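PDB 6J32: Kcn28 from Kitasatospora, which has the two-domain GT-B architecture of paired Rossmann-like halves, with a C-terminal region related to that of the erythromycin biosynthesis protein CIII family. Local coordinates for residues Q221-R226 with V295-D300; V190-F195 with G310-L315. One frame throughout, in Å; residues are numbered along the deposited sequence.

The two contacts lie about 20 Å apart, centre to centre, and each uses one part of the C-terminal Rossmann-like domain, on consecutive elements. Contact 1 is peripheral and partly buried: the long interdomain loop from strand 208-210 to strand 232-236 packs on helix 292-296 and the start of strand 299-304, an indole lying on a valine and on the methylenes of a glutamine, with acidic groups around it. Contact 2 is smaller but buried near the middle of the chain, where helix 308-316 meets the N-terminal half at the loop after strand 187-190, through a glutamine amide and a few apolar side chains, chiefly a leucine against a phenylalanine. The elements themselves touch: Leu296 CD2 packs 3.8 Å from Glu313 O.

Contact 1 of 2, residues Q221-R226 with V295-D300; sequences QGDWKR and VLEQAD
Trp224 and Val295 bring the two backbones closest, with their CA atoms 5.9 Å apart, and the irregular chain of 221-226 then stays near 295-300 as far as Arg226 and Gln298. The indole is the centre of the contact. With CG anti to the backbone N (chi1 -174°), it is carried inward from the loop, and Val295 CG2 sits over one face of its five-membered ring, 4.0 Å from the centroid and 9° off the ring normal, a well-formed CH-pi contact. At the ring's edge the aliphatic part of Gln298 takes over: its CB lies 3.6 Å from Trp224 CZ3. A glutamine suits this border because its methylenes meet the ring while the polar amide lies beyond them, on a partly exposed side chain. In the Rossmann-like C-terminal domain, 295-300 leads from helix 292-296 into strand 299-304 of the parallel sheet, and the indole reaches Val233, His263 and Val265 on two strands of that sheet, while its NE1 donates to Glu285. Polar groups line the outer side. Asp223 OD1 accepts a hydrogen bond from the backbone N of Trp224 (2.6 Å) through its anti lone pair, helping fix the chain before the ring. The same OD1 stands 3.4 Å from Glu297 OE1; this may raise the pKa of one carboxylate, an effect nearby Lys225 and the N-H held by Asp223 would probably moderate. Arg226 NH2 is 4.3 Å from Asp300 OD1, too far for a salt bridge though probably still attractive, and that oxygen accepts a hydrogen bond from Val233 N.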
ATOM      1  N   GLN B 221      22.672  -4.668  15.986  1.00174.53           N
ATOM      2  CA  GLN B 221      21.743  -5.606  15.360  1.00187.18           C
ATOM      3  C   GLN B 221      21.378  -6.744  16.298  1.00204.10           C
ATOM      4  O   GLN B 221      20.806  -7.750  15.862  1.00207.26           O
ATOM      5  CB  GLN B 221      22.284  -6.190  14.046  1.00179.15           C
ATOM      6  CG  GLN B 221      21.697  -5.602  12.776  1.00172.16           C
ATOM      7  CD  GLN B 221      22.329  -6.204  11.535  1.00166.52           C
ATOM      8  OE1 GLN B 221      22.008  -7.329  11.143  1.00164.41           O
ATOM      9  NE2 GLN B 221      23.241  -5.469  10.920  1.00164.61           N
ATOM     10  N   GLY B 222      21.691  -6.607  17.587  1.00226.08           N
ATOM     11  CA  GLY B 222      21.393  -7.609  18.594  1.00224.49           C
ATOM     12  C   GLY B 222      22.628  -8.207  19.240  1.00221.44           C
ATOM     13  O   GLY B 222      22.552  -8.704  20.368  1.00224.13           O
ATOM     14  N   ASP B 223      23.762  -8.173  18.536  1.00197.03           N
ATOM     15  CA  ASP B 223      25.038  -8.741  18.967  1.00177.42           C
ATOM     16  C   ASP B 223      24.928 -10.257  19.106  1.00163.84           C
ATOM     17  O   ASP B 223      23.824 -10.809  19.157  1.00162.94           O
ATOM     18  CB  ASP B 223      25.522  -8.090  20.266  1.00168.51           C
ATOM     19  CG  ASP B 223      27.038  -8.056  20.368  1.00162.11           C
ATOM     20  OD1 ASP B 223      27.691  -9.005  19.888  1.00159.83           O
ATOM     21  OD2 ASP B 223      27.579  -7.066  20.907  1.00159.96           O
ATOM     22  N   TRP B 224      26.066 -10.946  19.166  1.00152.90           N
ATOM     23  CA  TRP B 224      26.057 -12.408  19.121  1.00141.60           C
ATOM     24  C   TRP B 224      27.319 -12.963  19.767  1.00139.81           C
ATOM     25  O   TRP B 224      28.406 -12.831  19.196  1.00139.81           O
ATOM     26  CB  TRP B 224      25.920 -12.883  17.681  1.00132.77           C
ATOM     27  CG  TRP B 224      25.754 -14.354  17.539  1.00126.02           C
ATOM     28  CD1 TRP B 224      24.583 -15.046  17.459  1.00123.15           C
ATOM     29  CD2 TRP B 224      26.802 -15.321  17.429  1.00123.71           C
ATOM     30  NE1 TRP B 224      24.837 -16.389  17.321  1.00122.16           N
ATOM     31  CE2 TRP B 224      26.193 -16.583  17.299  1.00122.43           C
ATOM     32  CE3 TRP B 224      28.198 -15.242  17.433  1.00123.41           C
ATOM     33  CZ2 TRP B 224      26.933 -17.757  17.176  1.00122.27           C
ATOM     34  CZ3 TRP B 224      28.930 -16.405  17.313  1.00123.57           C
ATOM     35  CH2 TRP B 224      28.297 -17.646  17.183  1.00123.11           C
ATOM     36  N   LYS B 225      27.193 -13.535  20.962  1.00138.16           N
ATOM     37  CA  LYS B 225      28.346 -14.158  21.594  1.00137.11           C
ATOM     38  C   LYS B 225      28.473 -15.617  21.164  1.00140.31           C
ATOM     39  O   LYS B 225      27.480 -16.311  20.929  1.00139.41           O
ATOM     40  CB  LYS B 225      28.246 -14.071  23.118  1.00132.72           C
ATOM     41  CG  LYS B 225      29.298 -13.171  23.737  1.00129.01           C
ATOM     42  CD  LYS B 225      30.679 -13.511  23.199  1.00125.75           C
ATOM     43  CE  LYS B 225      31.404 -12.266  22.712  1.00122.66           C
ATOM     44  NZ  LYS B 225      31.651 -11.298  23.815  1.00121.44           N
ATOM     45  N   ARG B 226      29.721 -16.070  21.063  1.00144.07           N
ATOM     46  CA  ARG B 226      30.012 -17.434  20.639  1.00147.21           C
ATOM     47  C   ARG B 226      29.538 -18.455  21.675  1.00143.41           C
ATOM     48  O   ARG B 226      29.745 -18.264  22.878  1.00145.08           O
ATOM     49  CB  ARG B 226      31.512 -17.584  20.393  1.00154.81           C
ATOM     50  CG  ARG B 226      31.968 -18.977  20.026  1.00162.28           C
ATOM     51  CD  ARG B 226      33.210 -18.899  19.160  1.00168.09           C
ATOM     52  NE  ARG B 226      34.173 -19.949  19.468  1.00173.28           N
ATOM     53  CZ  ARG B 226      35.241 -20.214  18.725  1.00177.42           C
ATOM     54  NH1 ARG B 226      36.067 -21.190  19.080  1.00180.08           N
ATOM     55  NH2 ARG B 226      35.472 -19.524  17.618  1.00178.10           N
ATOM     56  N   VAL B 295      26.901 -12.046  13.596  1.00 93.77           N
ATOM     57  CA  VAL B 295      27.463 -13.392  13.481  1.00 93.97           C
ATOM     58  C   VAL B 295      28.840 -13.342  12.837  1.00 92.78           C
ATOM     59  O   VAL B 295      29.749 -14.084  13.220  1.00 93.53           O
ATOM     60  CB  VAL B 295      26.503 -14.311  12.702  1.00 94.49           C
ATOM     61  CG1 VAL B 295      27.198 -15.617  12.361  1.00 94.70           C
ATOM     62  CG2 VAL B 295      25.259 -14.578  13.523  1.00 94.59           C
ATOM     63  N   LEU B 296      29.014 -12.467  11.850  1.00 90.57           N
ATOM     64  CA  LEU B 296      30.302 -12.294  11.189  1.00 89.02           C
ATOM     65  C   LEU B 296      31.383 -11.828  12.159  1.00 93.47           C
ATOM     66  O   LEU B 296      32.576 -11.967  11.854  1.00 93.33           O
ATOM     67  CB  LEU B 296      30.179 -11.304  10.038  1.00 83.64           C
ATOM     68  CG  LEU B 296      30.186 -11.878   8.617  1.00 79.73           C
ATOM     69  CD1 LEU B 296      29.740 -13.327   8.601  1.00 78.38           C
ATOM     70  CD2 LEU B 296      29.317 -11.044   7.691  1.00 77.48           C
ATOM     71  N   GLU B 297      31.001 -11.274  13.316  1.00 98.19           N
ATOM     72  CA  GLU B 297      32.002 -10.851  14.293  1.00103.64           C
ATOM     73  C   GLU B 297      32.816 -12.026  14.810  1.00102.35           C
ATOM     74  O   GLU B 297      33.993 -11.869  15.138  1.00103.97           O
ATOM     75  CB  GLU B 297      31.297 -10.168  15.468  1.00111.25           C
ATOM     76  CG  GLU B 297      32.213  -9.409  16.417  1.00119.30           C
ATOM     77  CD  GLU B 297      31.469  -8.905  17.642  1.00124.77           C
ATOM     78  OE1 GLU B 297      30.239  -9.118  17.710  1.00125.76           O
ATOM     79  OE2 GLU B 297      32.112  -8.318  18.541  1.00126.61           O
ATOM     80  N   GLN B 298      32.208 -13.216  14.874  1.00 98.67           N
ATOM     81  CA  GLN B 298      32.863 -14.409  15.412  1.00 94.86           C
ATOM     82  C   GLN B 298      32.913 -15.557  14.408  1.00 88.91           C
ATOM     83  O   GLN B 298      33.122 -16.704  14.804  1.00 89.86           O
ATOM     84  CB  GLN B 298      32.179 -14.887  16.688  1.00 95.77           C
ATOM     85  CG  GLN B 298      31.845 -13.822  17.731  1.00 96.18           C
ATOM     86  CD  GLN B 298      33.067 -13.164  18.331  1.00 96.98           C
ATOM     87  OE1 GLN B 298      33.983 -13.841  18.793  1.00 97.65           O
ATOM     88  NE2 GLN B 298      33.030 -11.834  18.443  1.00 97.04           N
ATOM     89  N   ALA B 299      32.698 -15.281  13.124  1.00 82.28           N
ATOM     90  CA  ALA B 299      32.615 -16.345  12.136  1.00 77.84           C
ATOM     91  C   ALA B 299      33.980 -16.686  11.553  1.00 76.46           C
ATOM     92  O   ALA B 299      34.900 -15.862  11.532  1.00 76.80           O
ATOM     93  CB  ALA B 299      31.659 -15.942  11.009  1.00 75.25           C
ATOM     94  N   ASP B 300      34.104 -17.936  11.100  1.00 73.83           N
ATOM     95  CA  ASP B 300      35.294 -18.419  10.419  1.00 72.15           C
ATOM     96  C   ASP B 300      35.058 -18.783   8.961  1.00 69.14           C
ATOM     97  O   ASP B 300      36.033 -18.977   8.228  1.00 67.51           O
ATOM     98  CB  ASP B 300      35.877 -19.632  11.156  1.00 73.97           C
ATOM     99  CG  ASP B 300      36.417 -19.275  12.520  1.00 75.45           C
ATOM    100  OD1 ASP B 300      35.631 -18.821  13.377  1.00 75.18           O
ATOM    101  OD2 ASP B 300      37.636 -19.449  12.734  1.00 76.82           O
TER

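Contact 2 of 2, residues V190-F195 with G310-L315; sequences VLVPRF and GIQEGL
Leu315 CD1 meets the Phe195 ring at its edge, near the ring plane and 3.5 Å from CE1, while one face of the same ring is occupied by CG of Pro193, 3.5 Å above the plane and offset toward the rim. Phe195 CG stands between its backbone N and carbonyl carbon (chi1 54°), the rotamer that goes with folding the ring back over the proline. The second flat group, the Gln312 amide, reaches across from the helix on a chain extended beyond CG. Its NE2 donates a weak hydrogen bond of 3.3 Å to Leu191 O, and Val192 CG1 packs beside that nitrogen. The other end, OE1, lies 3.2 Å from Pro193 CD, the ring carbon bonded to the backbone N; proline presents no N-H there, and the contact is van der Waals, at most a weak C-H...O approach. Glutamine is long enough to span the gap to a loop carbonyl, whereas leucine and phenylalanine serve the apolar side. In the GT-B fold this joins the two Rossmann-like domains: 190-195 leaves strand 187-190 of the N-terminal sheet, and helix 308-316 follows strand 299-304 of the C-terminal one. Helix 367-381 packs against both partners, Leu376 touching Phe195 and Leu315, and Leu380 touching Pro193.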
ATOM      1  N   VAL B 190      31.111   5.394  -6.750  1.00 42.72           N
ATOM      2  CA  VAL B 190      30.947   3.947  -6.822  1.00 44.36           C
ATOM      3  C   VAL B 190      31.296   3.371  -5.455  1.00 45.92           C
ATOM      4  O   VAL B 190      32.455   3.417  -5.025  1.00 45.56           O
ATOM      5  CB  VAL B 190      31.815   3.338  -7.929  1.00 43.62           C
ATOM      6  CG1 VAL B 190      31.478   1.861  -8.120  1.00 43.22           C
ATOM      7  CG2 VAL B 190      31.625   4.112  -9.226  1.00 41.27           C
ATOM      8  N   LEU B 191      30.297   2.807  -4.781  1.00 45.13           N
ATOM      9  CA  LEU B 191      30.437   2.354  -3.398  1.00 46.23           C
ATOM     10  C   LEU B 191      30.985   0.933  -3.291  1.00 48.12           C
ATOM     11  O   LEU B 191      30.568   0.157  -2.424  1.00 48.61           O
ATOM     12  CB  LEU B 191      29.086   2.471  -2.700  1.00 43.71           C
ATOM     13  CG  LEU B 191      28.508   3.886  -2.631  1.00 42.03           C
ATOM     14  CD1 LEU B 191      27.429   3.971  -1.567  1.00 40.40           C
ATOM     15  CD2 LEU B 191      29.603   4.911  -2.368  1.00 43.14           C
ATOM     16  N   VAL B 192      31.924   0.567  -4.157  1.00 48.69           N
ATOM     17  CA  VAL B 192      32.659  -0.690  -4.032  1.00 49.24           C
ATOM     18  C   VAL B 192      34.139  -0.387  -4.227  1.00 49.92           C
ATOM     19  O   VAL B 192      34.482   0.610  -4.878  1.00 48.87           O
ATOM     20  CB  VAL B 192      32.176  -1.744  -5.042  1.00 48.27           C
ATOM     21  CG1 VAL B 192      30.688  -2.011  -4.885  1.00 49.83           C
ATOM     22  CG2 VAL B 192      32.492  -1.306  -6.460  1.00 46.92           C
ATOM     23  N   PRO B 193      35.043  -1.197  -3.686  1.00 49.88           N
ATOM     24  CA  PRO B 193      36.466  -1.009  -3.984  1.00 50.35           C
ATOM     25  C   PRO B 193      36.781  -1.442  -5.407  1.00 51.46           C
ATOM     26  O   PRO B 193      36.031  -2.182  -6.046  1.00 51.50           O
ATOM     27  CB  PRO B 193      37.164  -1.906  -2.959  1.00 50.16           C
ATOM     28  CG  PRO B 193      36.162  -2.992  -2.703  1.00 51.51           C
ATOM     29  CD  PRO B 193      34.821  -2.306  -2.740  1.00 50.07           C
ATOM     30  N   ARG B 194      37.925  -0.968  -5.899  1.00 52.52           N
ATOM     31  CA  ARG B 194      38.301  -1.244  -7.282  1.00 53.36           C
ATOM     32  C   ARG B 194      38.492  -2.736  -7.537  1.00 52.92           C
ATOM     33  O   ARG B 194      38.267  -3.200  -8.661  1.00 55.31           O
ATOM     34  CB  ARG B 194      39.558  -0.453  -7.644  1.00 54.37           C
ATOM     35  CG  ARG B 194      40.833  -0.963  -7.005  1.00 56.96           C
ATOM     36  CD  ARG B 194      42.039  -0.139  -7.436  1.00 57.43           C
ATOM     37  NE  ARG B 194      41.721   0.775  -8.528  1.00 58.36           N
ATOM     38  CZ  ARG B 194      41.654   2.097  -8.409  1.00 58.92           C
ATOM     39  NH1 ARG B 194      41.884   2.683  -7.242  1.00 60.08           N
ATOM     40  NH2 ARG B 194      41.360   2.834  -9.463  1.00 58.26           N
ATOM     41  N   PHE B 195      38.897  -3.508  -6.525  1.00 49.50           N
ATOM     42  CA  PHE B 195      39.102  -4.936  -6.747  1.00 48.69           C
ATOM     43  C   PHE B 195      37.803  -5.730  -6.781  1.00 48.92           C
ATOM     44  O   PHE B 195      37.844  -6.940  -7.029  1.00 49.88           O
ATOM     45  CB  PHE B 195      40.052  -5.533  -5.698  1.00 48.34           C
ATOM     46  CG  PHE B 195      39.650  -5.283  -4.272  1.00 48.18           C
ATOM     47  CD1 PHE B 195      38.642  -6.026  -3.676  1.00 47.74           C
ATOM     48  CD2 PHE B 195      40.334  -4.354  -3.502  1.00 47.96           C
ATOM     49  CE1 PHE B 195      38.289  -5.810  -2.358  1.00 47.88           C
ATOM     50  CE2 PHE B 195      39.992  -4.136  -2.180  1.00 47.85           C
ATOM     51  CZ  PHE B 195      38.966  -4.866  -1.606  1.00 47.96           C
ATOM     52  N   GLY B 310      26.453  -8.653   0.815  1.00 56.10           N
ATOM     53  CA  GLY B 310      27.013  -9.699   1.655  1.00 55.81           C
ATOM     54  C   GLY B 310      28.511  -9.851   1.485  1.00 56.52           C
ATOM     55  O   GLY B 310      29.238 -10.063   2.461  1.00 57.89           O
ATOM     56  N   ILE B 311      28.996  -9.741   0.247  1.00 55.25           N
ATOM     57  CA  ILE B 311      30.419  -9.922  -0.023  1.00 56.68           C
ATOM     58  C   ILE B 311      31.244  -8.864   0.700  1.00 55.50           C
ATOM     59  O   ILE B 311      32.270  -9.167   1.322  1.00 53.70           O
ATOM     60  CB  ILE B 311      30.675  -9.910  -1.539  1.00 58.86           C
ATOM     61  CG1 ILE B 311      30.195 -11.224  -2.154  1.00 57.80           C
ATOM     62  CG2 ILE B 311      32.150  -9.667  -1.833  1.00 62.42           C
ATOM     63  CD1 ILE B 311      30.492 -11.347  -3.612  1.00 57.45           C
ATOM     64  N   GLN B 312      30.816  -7.603   0.624  1.00 56.83           N
ATOM     65  CA  GLN B 312      31.547  -6.542   1.308  1.00 58.30           C
ATOM     66  C   GLN B 312      31.503  -6.711   2.820  1.00 60.10           C
ATOM     67  O   GLN B 312      32.451  -6.326   3.513  1.00 61.97           O
ATOM     68  CB  GLN B 312      30.988  -5.177   0.913  1.00 57.97           C
ATOM     69  CG  GLN B 312      31.143  -4.859  -0.561  1.00 58.90           C
ATOM     70  CD  GLN B 312      31.173  -3.372  -0.835  1.00 60.87           C
ATOM     71  OE1 GLN B 312      32.243  -2.774  -0.934  1.00 64.75           O
ATOM     72  NE2 GLN B 312      29.999  -2.764  -0.960  1.00 58.50           N
ATOM     73  N   GLU B 313      30.424  -7.293   3.349  1.00 60.74           N
ATOM     74  CA  GLU B 313      30.348  -7.518   4.790  1.00 63.78           C
ATOM     75  C   GLU B 313      31.251  -8.666   5.223  1.00 61.98           C
ATOM     76  O   GLU B 313      31.902  -8.588   6.271  1.00 62.80           O
ATOM     77  CB  GLU B 313      28.896  -7.768   5.199  1.00 67.85           C
ATOM     78  CG  GLU B 313      28.076  -6.487   5.315  1.00 71.99           C
ATOM     79  CD  GLU B 313      26.612  -6.736   5.640  1.00 75.94           C
ATOM     80  OE1 GLU B 313      26.258  -7.889   5.966  1.00 77.64           O
ATOM     81  OE2 GLU B 313      25.816  -5.772   5.577  1.00 76.53           O
ATOM     82  N   GLY B 314      31.315  -9.736   4.429  1.00 59.89           N
ATOM     83  CA  GLY B 314      32.275 -10.789   4.714  1.00 60.05           C
ATOM     84  C   GLY B 314      33.705 -10.309   4.561  1.00 59.92           C
ATOM     85  O   GLY B 314      34.577 -10.653   5.363  1.00 59.03           O
ATOM     86  N   LEU B 315      33.960  -9.498   3.533  1.00 60.14           N
ATOM     87  CA  LEU B 315      35.287  -8.928   3.329  1.00 61.32           C
ATOM     88  C   LEU B 315      35.685  -8.024   4.487  1.00 62.76           C
ATOM     89  O   LEU B 315      36.809  -8.107   4.994  1.00 63.58           O
ATOM     90  CB  LEU B 315      35.315  -8.158   2.011  1.00 62.24           C
ATOM     91  CG  LEU B 315      36.303  -8.663   0.971  1.00 63.25           C
ATOM     92  CD1 LEU B 315      36.331  -7.719  -0.208  1.00 63.35           C
ATOM     93  CD2 LEU B 315      37.672  -8.751   1.616  1.00 65.50           C
TER